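Local coordinates for 70 kDa peptidylprolyl isomerase, putative (Plasmodium falciparum, PDB 2FBN), which is a putative FK506-binding peptidylprolyl isomerase of the malaria parasite, whose C-terminal tetratricopeptide-repeat domain interacts with the C-terminal pentapeptide of Hsp90, at residues Lys34-Ser37 with Ala38-Lys42; Lys116-Lys119 with Asn120-Lys123; Asn144-Lys147 with Ala148-Asn152. All blocks are in the same frame, centred on the assembly; numbering follows the deposited sequence.

How the contacts relate
The three contacts follow one another along an all-helical chain built of tetratricopeptide repeats. Contact 1 lies within helix 31-50, its centre about 17 Å from the centre of the chain, and contact 3 lies in the last turns of helix 138-151, on the opposite side of that centre; their own centres are about 32 Å apart. Contact 2, the turn between helices 104-117 and 122-135, has its centre about 22 Å from that of contact 1, with nearest atoms about 11 Å apart. Contacts 2 and 3 do touch, their centres about 12 Å apart: K147 NZ lies 2.8 Å from N120 OD1, and L151 packs on V122.

Contact 1 (Lys34-Ser37 with Ala38-Lys42); sequences KVQS and AFDIK
One turn of helix 31-50, the first long helix of this tetratricopeptide-repeat domain, pairs the exposed Q36 with D40. The Q36 side chain starts out anti to the backbone N (chi1 -171°) and then bends at chi2 (54°), which brings the amide to the D40 carboxylate one turn on. There NE2 of Q36 lies 3.0 Å from OD1 of D40 and 3.4 Å from OD2 of D40, two weak hydrogen bonds, the amide and carboxylate planes 45° apart. The backbone N of D40 also donates to Q36 O at 3.0 Å, so side chains and main chain join the same two residues.

On another side, I41 lays CG1 3.2 Å from S37 O, the carbonyl that also accepts the I41 backbone N at 2.8 Å. S37 OG turns back to E33 O one turn earlier. The backbone N atoms of A38 and F39 donate to K34 O and V35 O, while A38 packs on F68 and F39 on I86 of helix 77-100.

Q36 holds both oxygens of D40 only weakly, and its amide would at most slightly ease the negative charge there.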
ATOM      1  N   LYS A  34     -19.169  -3.467   7.973  1.00 22.77           N
ATOM      2  CA  LYS A  34     -17.921  -3.080   7.302  1.00 22.44           C
ATOM      3  C   LYS A  34     -18.227  -2.642   5.874  1.00 22.35           C
ATOM      4  O   LYS A  34     -17.770  -1.590   5.437  1.00 22.77           O
ATOM      5  CB  LYS A  34     -16.885  -4.199   7.327  1.00 21.70           C
ATOM      6  CG  LYS A  34     -16.337  -4.468   8.726  1.00 20.79           C
ATOM      7  CD  LYS A  34     -15.306  -5.564   8.699  1.00 18.74           C
ATOM      8  CE  LYS A  34     -14.770  -5.855  10.090  1.00 20.49           C
ATOM      9  NZ  LYS A  34     -13.770  -6.943  10.049  1.00 20.33           N
ATOM     10  N   VAL A  35     -19.042  -3.429   5.176  1.00 22.52           N
ATOM     11  CA  VAL A  35     -19.446  -3.096   3.804  1.00 23.07           C
ATOM     12  C   VAL A  35     -20.220  -1.783   3.740  1.00 23.39           C
ATOM     13  O   VAL A  35     -19.905  -0.916   2.908  1.00 23.52           O
ATOM     14  CB  VAL A  35     -20.268  -4.231   3.155  1.00 23.00           C
ATOM     15  CG1 VAL A  35     -20.777  -3.815   1.755  1.00 24.25           C
ATOM     16  CG2 VAL A  35     -19.408  -5.482   3.025  1.00 24.09           C
ATOM     17  N   GLN A  36     -21.218  -1.634   4.617  1.00 23.49           N
ATOM     18  CA  GLN A  36     -22.051  -0.428   4.623  1.00 24.41           C
ATOM     19  C   GLN A  36     -21.240   0.835   4.891  1.00 23.73           C
ATOM     20  O   GLN A  36     -21.388   1.834   4.181  1.00 23.60           O
ATOM     21  CB  GLN A  36     -23.227  -0.551   5.610  1.00 24.91           C
ATOM     22  CG  GLN A  36     -24.246   0.583   5.493  1.00 28.47           C
ATOM     23  CD  GLN A  36     -24.785   0.757   4.077  1.00 31.43           C
ATOM     24  OE1 GLN A  36     -25.412  -0.147   3.520  1.00 33.07           O
ATOM     25  NE2 GLN A  36     -24.537   1.926   3.487  1.00 31.16           N
ATOM     26  N   SER A  37     -20.383   0.779   5.912  1.00 23.49           N
ATOM     27  CA  SER A  37     -19.551   1.918   6.286  1.00 23.71           C
ATOM     28  C   SER A  37     -18.553   2.247   5.173  1.00 22.96           C
ATOM     29  O   SER A  37     -18.344   3.415   4.854  1.00 22.59           O
ATOM     30  CB  SER A  37     -18.827   1.674   7.612  1.00 24.61           C
ATOM     31  OG  SER A  37     -19.747   1.436   8.678  1.00 26.62           O
ATOM     32  N   ALA A  38     -17.940   1.216   4.594  1.00 22.05           N
ATOM     33  CA  ALA A  38     -17.006   1.427   3.471  1.00 21.67           C
ATOM     34  C   ALA A  38     -17.710   2.131   2.298  1.00 21.97           C
ATOM     35  O   ALA A  38     -17.180   3.083   1.722  1.00 21.46           O
ATOM     36  CB  ALA A  38     -16.385   0.103   3.014  1.00 22.42           C
ATOM     37  N   PHE A  39     -18.921   1.685   1.972  1.00 22.57           N
ATOM     38  CA  PHE A  39     -19.683   2.323   0.891  1.00 24.01           C
ATOM     39  C   PHE A  39     -19.943   3.803   1.234  1.00 23.55           C
ATOM     40  O   PHE A  39     -19.703   4.690   0.417  1.00 23.28           O
ATOM     41  CB  PHE A  39     -20.994   1.581   0.635  1.00 25.20           C
ATOM     42  CG  PHE A  39     -21.840   2.215  -0.437  1.00 26.23           C
ATOM     43  CD1 PHE A  39     -21.621   1.918  -1.774  1.00 28.44           C
ATOM     44  CD2 PHE A  39     -22.846   3.111  -0.103  1.00 29.25           C
ATOM     45  CE1 PHE A  39     -22.404   2.507  -2.777  1.00 29.85           C
ATOM     46  CE2 PHE A  39     -23.630   3.716  -1.099  1.00 29.77           C
ATOM     47  CZ  PHE A  39     -23.401   3.417  -2.427  1.00 28.59           C
ATOM     48  N   ASP A  40     -20.400   4.058   2.458  1.00 24.62           N
ATOM     49  CA  ASP A  40     -20.758   5.407   2.892  1.00 24.57           C
ATOM     50  C   ASP A  40     -19.552   6.340   2.882  1.00 24.26           C
ATOM     51  O   ASP A  40     -19.635   7.498   2.431  1.00 23.76           O
ATOM     52  CB  ASP A  40     -21.359   5.370   4.292  1.00 25.51           C
ATOM     53  CG  ASP A  40     -22.768   4.794   4.318  1.00 27.40           C
ATOM     54  OD1 ASP A  40     -23.418   4.690   3.246  1.00 30.85           O
ATOM     55  OD2 ASP A  40     -23.206   4.441   5.435  1.00 30.26           O
ATOM     56  N   ILE A  41     -18.423   5.833   3.378  1.00 22.51           N
ATOM     57  CA  ILE A  41     -17.194   6.618   3.426  1.00 22.06           C
ATOM     58  C   ILE A  41     -16.670   6.892   1.999  1.00 21.23           C
ATOM     59  O   ILE A  41     -16.200   8.003   1.711  1.00 21.01           O
ATOM     60  CB  ILE A  41     -16.144   5.954   4.354  1.00 21.30           C
ATOM     61  CG1 ILE A  41     -16.675   5.988   5.803  1.00 23.42           C
ATOM     62  CG2 ILE A  41     -14.789   6.671   4.260  1.00 21.65           C
ATOM     63  CD1 ILE A  41     -16.022   5.000   6.737  1.00 26.38           C
ATOM     64  N   LYS A  42     -16.788   5.898   1.116  1.00 21.54           N
ATOM     65  CA  LYS A  42     -16.453   6.081  -0.296  1.00 21.68           C
ATOM     66  C   LYS A  42     -17.270   7.249  -0.878  1.00 22.52           C
ATOM     67  O   LYS A  42     -16.724   8.107  -1.562  1.00 22.81           O
ATOM     68  CB  LYS A  42     -16.688   4.796  -1.103  1.00 21.90           C
ATOM     69  CG  LYS A  42     -16.337   4.935  -2.592  1.00 23.40           C
ATOM     70  CD  LYS A  42     -17.158   3.999  -3.477  1.00 28.98           C
ATOM     71  CE  LYS A  42     -18.656   4.145  -3.264  1.00 31.06           C
ATOM     72  NZ  LYS A  42     -19.420   4.034  -4.537  1.00 33.02           N
TER

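Contact 2 (Lys116-Lys119 with Asn120-Lys123); sequences KIDK and NNVK
D118 and N121 meet with their flat ends nearly perpendicular, the carboxylate and amide planes 88° apart. ND2 of N121 gives a fairly straight hydrogen bond (162°) to OD2 of D118, 2.9 Å away. The acceptor lies close to the plane of the amide, whereas ND2 comes to OD2 on its anti side and somewhat out of the carboxylate plane. CB of N121 packs against the same oxygen, 3.5 Å from OD2 of D118. D118 carries CG anti to its own nitrogen (chi1 -179°), which puts the carboxylate within reach of the N121 amide.

A type II beta turn from D118 to N121 brings the two residues together, closed by the backbone N of N121 on D118 O at 3.1 Å. It links helices 104-117 and 122-135, and N121 is the N-cap of the second: its OD1 accepts from the backbone N of A124, so the two ends of one amide serve the helix start and the turn. D118 also packs on I88 and N121 on L92, both of helix 77-100.

At the corners of the turn, K119 and N120 run side by side and point the same way. CG of K119 lies 3.5 Å from OD1 of N120, an oxygen that K147 NZ of helix 138-151 also approaches closely. On the other end of that amide, a water donates to K119 O and accepts a weak bond from ND2 of N120, each at 3.2 Å, bridging neighbouring residues.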
ATOM      1  N   LYS A 116      -5.474  -6.123 -10.394  1.00 25.76           N
ATOM      2  CA  LYS A 116      -5.408  -7.420  -9.703  1.00 28.29           C
ATOM      3  C   LYS A 116      -6.808  -7.985  -9.472  1.00 28.29           C
ATOM      4  O   LYS A 116      -6.993  -9.204  -9.486  1.00 29.12           O
ATOM      5  CB  LYS A 116      -4.631  -7.307  -8.385  1.00 27.75           C
ATOM      6  CG  LYS A 116      -3.158  -6.894  -8.572  1.00 29.50           C
ATOM      7  CD  LYS A 116      -2.329  -7.081  -7.300  1.00 30.86           C
ATOM      8  CE  LYS A 116      -1.070  -6.195  -7.303  1.00 34.80           C
ATOM      9  NZ  LYS A 116      -1.341  -4.798  -6.781  1.00 34.12           N
ATOM     10  N   ILE A 117      -7.781  -7.100  -9.276  1.00 28.89           N
ATOM     11  CA  ILE A 117      -9.173  -7.468  -8.972  1.00 30.55           C
ATOM     12  C   ILE A 117     -10.042  -7.579 -10.237  1.00 31.08           C
ATOM     13  O   ILE A 117     -10.983  -8.390 -10.301  1.00 31.18           O
ATOM     14  CB  ILE A 117      -9.826  -6.435  -8.001  1.00 30.39           C
ATOM     15  CG1 ILE A 117      -9.109  -6.435  -6.651  1.00 31.39           C
ATOM     16  CG2 ILE A 117     -11.314  -6.723  -7.814  1.00 32.39           C
ATOM     17  CD1 ILE A 117      -9.498  -5.247  -5.726  1.00 30.71           C
ATOM     18  N   ASP A 118      -9.727  -6.759 -11.235  1.00 31.63           N
ATOM     19  CA  ASP A 118     -10.537  -6.633 -12.436  1.00 33.06           C
ATOM     20  C   ASP A 118      -9.574  -6.433 -13.602  1.00 33.54           C
ATOM     21  O   ASP A 118      -9.249  -5.293 -13.985  1.00 33.13           O
ATOM     22  CB  ASP A 118     -11.520  -5.457 -12.291  1.00 33.15           C
ATOM     23  CG  ASP A 118     -12.433  -5.279 -13.507  1.00 35.36           C
ATOM     24  OD1 ASP A 118     -12.616  -6.243 -14.291  1.00 37.97           O
ATOM     25  OD2 ASP A 118     -12.967  -4.159 -13.673  1.00 35.14           O
ATOM     26  N   LYS A 119      -9.095  -7.558 -14.136  1.00 34.36           N
ATOM     27  CA  LYS A 119      -8.083  -7.557 -15.192  1.00 35.14           C
ATOM     28  C   LYS A 119      -8.558  -6.784 -16.413  1.00 34.96           C
ATOM     29  O   LYS A 119      -9.692  -6.940 -16.847  1.00 35.43           O
ATOM     30  CB  LYS A 119      -7.683  -8.984 -15.594  1.00 35.72           C
ATOM     31  CG  LYS A 119      -6.657  -9.022 -16.727  1.00 37.76           C
ATOM     32  CD  LYS A 119      -5.688 -10.180 -16.611  1.00 41.86           C
ATOM     33  CE  LYS A 119      -4.336  -9.811 -17.229  1.00 43.63           C
ATOM     34  NZ  LYS A 119      -3.236 -10.704 -16.742  1.00 44.84           N
ATOM     35  N   ASN A 120      -7.684  -5.938 -16.945  1.00 35.13           N
ATOM     36  CA  ASN A 120      -8.003  -5.148 -18.132  1.00 35.17           C
ATOM     37  C   ASN A 120      -9.120  -4.115 -17.928  1.00 33.74           C
ATOM     38  O   ASN A 120      -9.720  -3.655 -18.905  1.00 34.83           O
ATOM     39  CB  ASN A 120      -8.305  -6.058 -19.340  1.00 36.21           C
ATOM     40  CG  ASN A 120      -7.127  -6.941 -19.723  1.00 38.78           C
ATOM     41  OD1 ASN A 120      -5.994  -6.731 -19.271  1.00 42.76           O
ATOM     42  ND2 ASN A 120      -7.393  -7.946 -20.555  1.00 40.92           N
ATOM     43  N   ASN A 121      -9.405  -3.755 -16.670  1.00 31.39           N
ATOM     44  CA  ASN A 121     -10.233  -2.586 -16.378  1.00 29.00           C
ATOM     45  C   ASN A 121      -9.617  -1.430 -17.162  1.00 27.48           C
ATOM     46  O   ASN A 121      -8.470  -1.060 -16.911  1.00 26.90           O
ATOM     47  CB  ASN A 121     -10.235  -2.291 -14.864  1.00 28.21           C
ATOM     48  CG  ASN A 121     -11.108  -1.102 -14.493  1.00 28.10           C
ATOM     49  OD1 ASN A 121     -10.787   0.046 -14.820  1.00 24.83           O
ATOM     50  ND2 ASN A 121     -12.214  -1.367 -13.805  1.00 25.48           N
ATOM     51  N   VAL A 122     -10.351  -0.880 -18.133  1.00 26.22           N
ATOM     52  CA  VAL A 122      -9.764   0.122 -19.037  1.00 25.13           C
ATOM     53  C   VAL A 122      -9.358   1.413 -18.336  1.00 23.77           C
ATOM     54  O   VAL A 122      -8.331   2.037 -18.659  1.00 22.93           O
ATOM     55  CB  VAL A 122     -10.708   0.454 -20.235  1.00 25.63           C
ATOM     56  CG1 VAL A 122     -10.128   1.601 -21.100  1.00 26.33           C
ATOM     57  CG2 VAL A 122     -10.913  -0.789 -21.072  1.00 26.63           C
ATOM     58  N   LYS A 123     -10.184   1.844 -17.395  1.00 23.43           N
ATOM     59  CA  LYS A 123      -9.899   3.074 -16.677  1.00 24.11           C
ATOM     60  C   LYS A 123      -8.615   2.883 -15.878  1.00 22.32           C
ATOM     61  O   LYS A 123      -7.773   3.779 -15.828  1.00 21.61           O
ATOM     62  CB  LYS A 123     -11.075   3.442 -15.766  1.00 24.21           C
ATOM     63  CG  LYS A 123     -12.311   3.955 -16.537  1.00 27.81           C
ATOM     64  CD  LYS A 123     -13.488   4.266 -15.589  1.00 27.91           C
ATOM     65  CE  LYS A 123     -14.511   3.128 -15.508  1.00 33.39           C
ATOM     66  NZ  LYS A 123     -15.663   3.441 -14.584  1.00 34.69           N
TER
HETATM   67  O   HOH W   1     -10.416  -8.541 -19.549  1.00 68.21           O

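Contact 3 (Asn144-Lys147 with Ala148-Asn152); sequences NLYK and AASLN
S150 OG donates a 2.8 Å hydrogen bond back to Y146 O, one turn earlier in helix 138-151. The same carbonyl oxygen accepts the backbone N of S150 at 2.9 Å, and these two donors reach Y146 O from opposite faces of its carbonyl plane. The hydroxyl is turned to this position by chi1 of -67°, with OG beside the backbone N of its own residue. OG also sits over one face of the Y146 ring, 3.7 Å from CE2 of Y146; with the tyrosine CG anti to its nitrogen (chi1 -176°), the ring stands where OG meets its face.

Next along the turn, L151 holds CG 3.4 Å from K147 O, which accepts the L151 backbone N at 3.0 Å. The K147 and L151 side chains touch lightly, with CG of K147 4.4 Å from CD1 of L151. K147, extended beyond CG, takes its NZ on to N120 OD1 in the turn before helix 122-135. The backbone N atoms of A148 and A149 donate to N144 O and L145 O.

Further out, the faces of this helix are packed between its neighbours in the tetratricopeptide-repeat array. A148 and A149 meet I158 of helix 156-173, and Y146 meets Y162 there, while L151 lies on V122 of helix 122-135. N144 OD1 accepts from N132 ND2 of that same helix.

In the last turn of the helix, which ends at L151, the serine hydroxyl thus spends its proton on a main-chain carbonyl of its own helix, which gives Y146 O a second donor and fixes the rotation of OG beside the ring.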
ATOM      1  N   ASN A 144       0.728  -0.263 -21.392  1.00 20.55           N
ATOM      2  CA  ASN A 144      -0.561  -0.011 -20.722  1.00 19.93           C
ATOM      3  C   ASN A 144      -1.483   0.743 -21.667  1.00 19.75           C
ATOM      4  O   ASN A 144      -2.649   0.399 -21.826  1.00 19.76           O
ATOM      5  CB  ASN A 144      -0.430   0.882 -19.483  1.00 20.32           C
ATOM      6  CG  ASN A 144       0.568   0.372 -18.449  1.00 21.75           C
ATOM      7  OD1 ASN A 144       1.214   1.168 -17.780  1.00 23.62           O
ATOM      8  ND2 ASN A 144       0.681  -0.938 -18.311  1.00 22.89           N
ATOM      9  N   LEU A 145      -0.927   1.793 -22.265  1.00 19.30           N
ATOM     10  CA  LEU A 145      -1.717   2.742 -23.062  1.00 19.52           C
ATOM     11  C   LEU A 145      -2.087   2.149 -24.417  1.00 20.97           C
ATOM     12  O   LEU A 145      -3.213   2.344 -24.893  1.00 21.85           O
ATOM     13  CB  LEU A 145      -0.994   4.088 -23.193  1.00 19.24           C
ATOM     14  CG  LEU A 145      -0.898   4.863 -21.874  1.00 17.29           C
ATOM     15  CD1 LEU A 145       0.074   6.051 -22.009  1.00 16.97           C
ATOM     16  CD2 LEU A 145      -2.313   5.293 -21.373  1.00 17.81           C
ATOM     17  N   TYR A 146      -1.161   1.403 -25.015  1.00 21.83           N
ATOM     18  CA  TYR A 146      -1.458   0.686 -26.264  1.00 23.87           C
ATOM     19  C   TYR A 146      -2.593  -0.300 -26.022  1.00 23.64           C
ATOM     20  O   TYR A 146      -3.521  -0.389 -26.825  1.00 24.24           O
ATOM     21  CB  TYR A 146      -0.210  -0.017 -26.820  1.00 25.17           C
ATOM     22  CG  TYR A 146      -0.444  -0.693 -28.160  1.00 28.73           C
ATOM     23  CD1 TYR A 146      -0.279   0.010 -29.356  1.00 30.56           C
ATOM     24  CD2 TYR A 146      -0.842  -2.029 -28.231  1.00 30.68           C
ATOM     25  CE1 TYR A 146      -0.501  -0.598 -30.593  1.00 32.27           C
ATOM     26  CE2 TYR A 146      -1.070  -2.644 -29.469  1.00 31.45           C
ATOM     27  CZ  TYR A 146      -0.891  -1.924 -30.637  1.00 31.67           C
ATOM     28  OH  TYR A 146      -1.113  -2.524 -31.870  1.00 33.08           O
ATOM     29  N   LYS A 147      -2.552  -1.002 -24.891  1.00 23.40           N
ATOM     30  CA  LYS A 147      -3.637  -1.926 -24.536  1.00 23.67           C
ATOM     31  C   LYS A 147      -4.966  -1.182 -24.324  1.00 23.55           C
ATOM     32  O   LYS A 147      -6.021  -1.575 -24.852  1.00 23.61           O
ATOM     33  CB  LYS A 147      -3.286  -2.734 -23.285  1.00 24.41           C
ATOM     34  CG  LYS A 147      -4.317  -3.809 -22.984  1.00 27.04           C
ATOM     35  CD  LYS A 147      -3.768  -4.844 -22.006  1.00 33.26           C
ATOM     36  CE  LYS A 147      -4.627  -6.095 -22.002  1.00 36.41           C
ATOM     37  NZ  LYS A 147      -4.004  -7.189 -21.187  1.00 39.90           N
ATOM     38  N   ALA A 148      -4.909  -0.096 -23.564  1.00 22.52           N
ATOM     39  CA  ALA A 148      -6.112   0.687 -23.276  1.00 23.38           C
ATOM     40  C   ALA A 148      -6.730   1.226 -24.570  1.00 23.10           C
ATOM     41  O   ALA A 148      -7.954   1.190 -24.721  1.00 23.68           O
ATOM     42  CB  ALA A 148      -5.791   1.838 -22.327  1.00 22.22           C
ATOM     43  N   ALA A 149      -5.889   1.745 -25.462  1.00 23.95           N
ATOM     44  CA  ALA A 149      -6.358   2.302 -26.747  1.00 24.81           C
ATOM     45  C   ALA A 149      -6.948   1.198 -27.624  1.00 25.66           C
ATOM     46  O   ALA A 149      -7.932   1.402 -28.334  1.00 25.94           O
ATOM     47  CB  ALA A 149      -5.231   3.024 -27.463  1.00 24.88           C
ATOM     48  N   SER A 150      -6.337   0.019 -27.556  1.00 26.23           N
ATOM     49  CA  SER A 150      -6.855  -1.138 -28.288  1.00 27.28           C
ATOM     50  C   SER A 150      -8.254  -1.540 -27.831  1.00 27.55           C
ATOM     51  O   SER A 150      -9.078  -1.938 -28.658  1.00 28.67           O
ATOM     52  CB  SER A 150      -5.885  -2.310 -28.177  1.00 27.14           C
ATOM     53  OG  SER A 150      -4.684  -1.999 -28.863  1.00 28.34           O
ATOM     54  N   LEU A 151      -8.513  -1.447 -26.526  1.00 28.20           N
ATOM     55  CA  LEU A 151      -9.816  -1.757 -25.955  1.00 28.40           C
ATOM     56  C   LEU A 151     -10.853  -0.654 -26.196  1.00 29.22           C
ATOM     57  O   LEU A 151     -12.044  -0.946 -26.375  1.00 29.47           O
ATOM     58  CB  LEU A 151      -9.695  -2.058 -24.465  1.00 28.58           C
ATOM     59  CG  LEU A 151      -8.844  -3.266 -24.060  1.00 29.51           C
ATOM     60  CD1 LEU A 151      -8.628  -3.282 -22.550  1.00 31.78           C
ATOM     61  CD2 LEU A 151      -9.480  -4.585 -24.533  1.00 32.20           C
ATOM     62  N   ASN A 152     -10.396   0.600 -26.192  1.00 29.03           N
ATOM     63  CA  ASN A 152     -11.284   1.761 -26.395  1.00 29.69           C
ATOM     64  C   ASN A 152     -10.707   2.687 -27.454  1.00 29.28           C
ATOM     65  O   ASN A 152     -10.222   3.781 -27.124  1.00 28.97           O
ATOM     66  CB  ASN A 152     -11.444   2.555 -25.097  1.00 30.23           C
ATOM     67  CG  ASN A 152     -12.450   1.956 -24.153  1.00 33.36           C
ATOM     68  OD1 ASN A 152     -12.534   0.742 -23.995  1.00 38.14           O
ATOM     69  ND2 ASN A 152     -13.205   2.820 -23.482  1.00 37.03           N
TER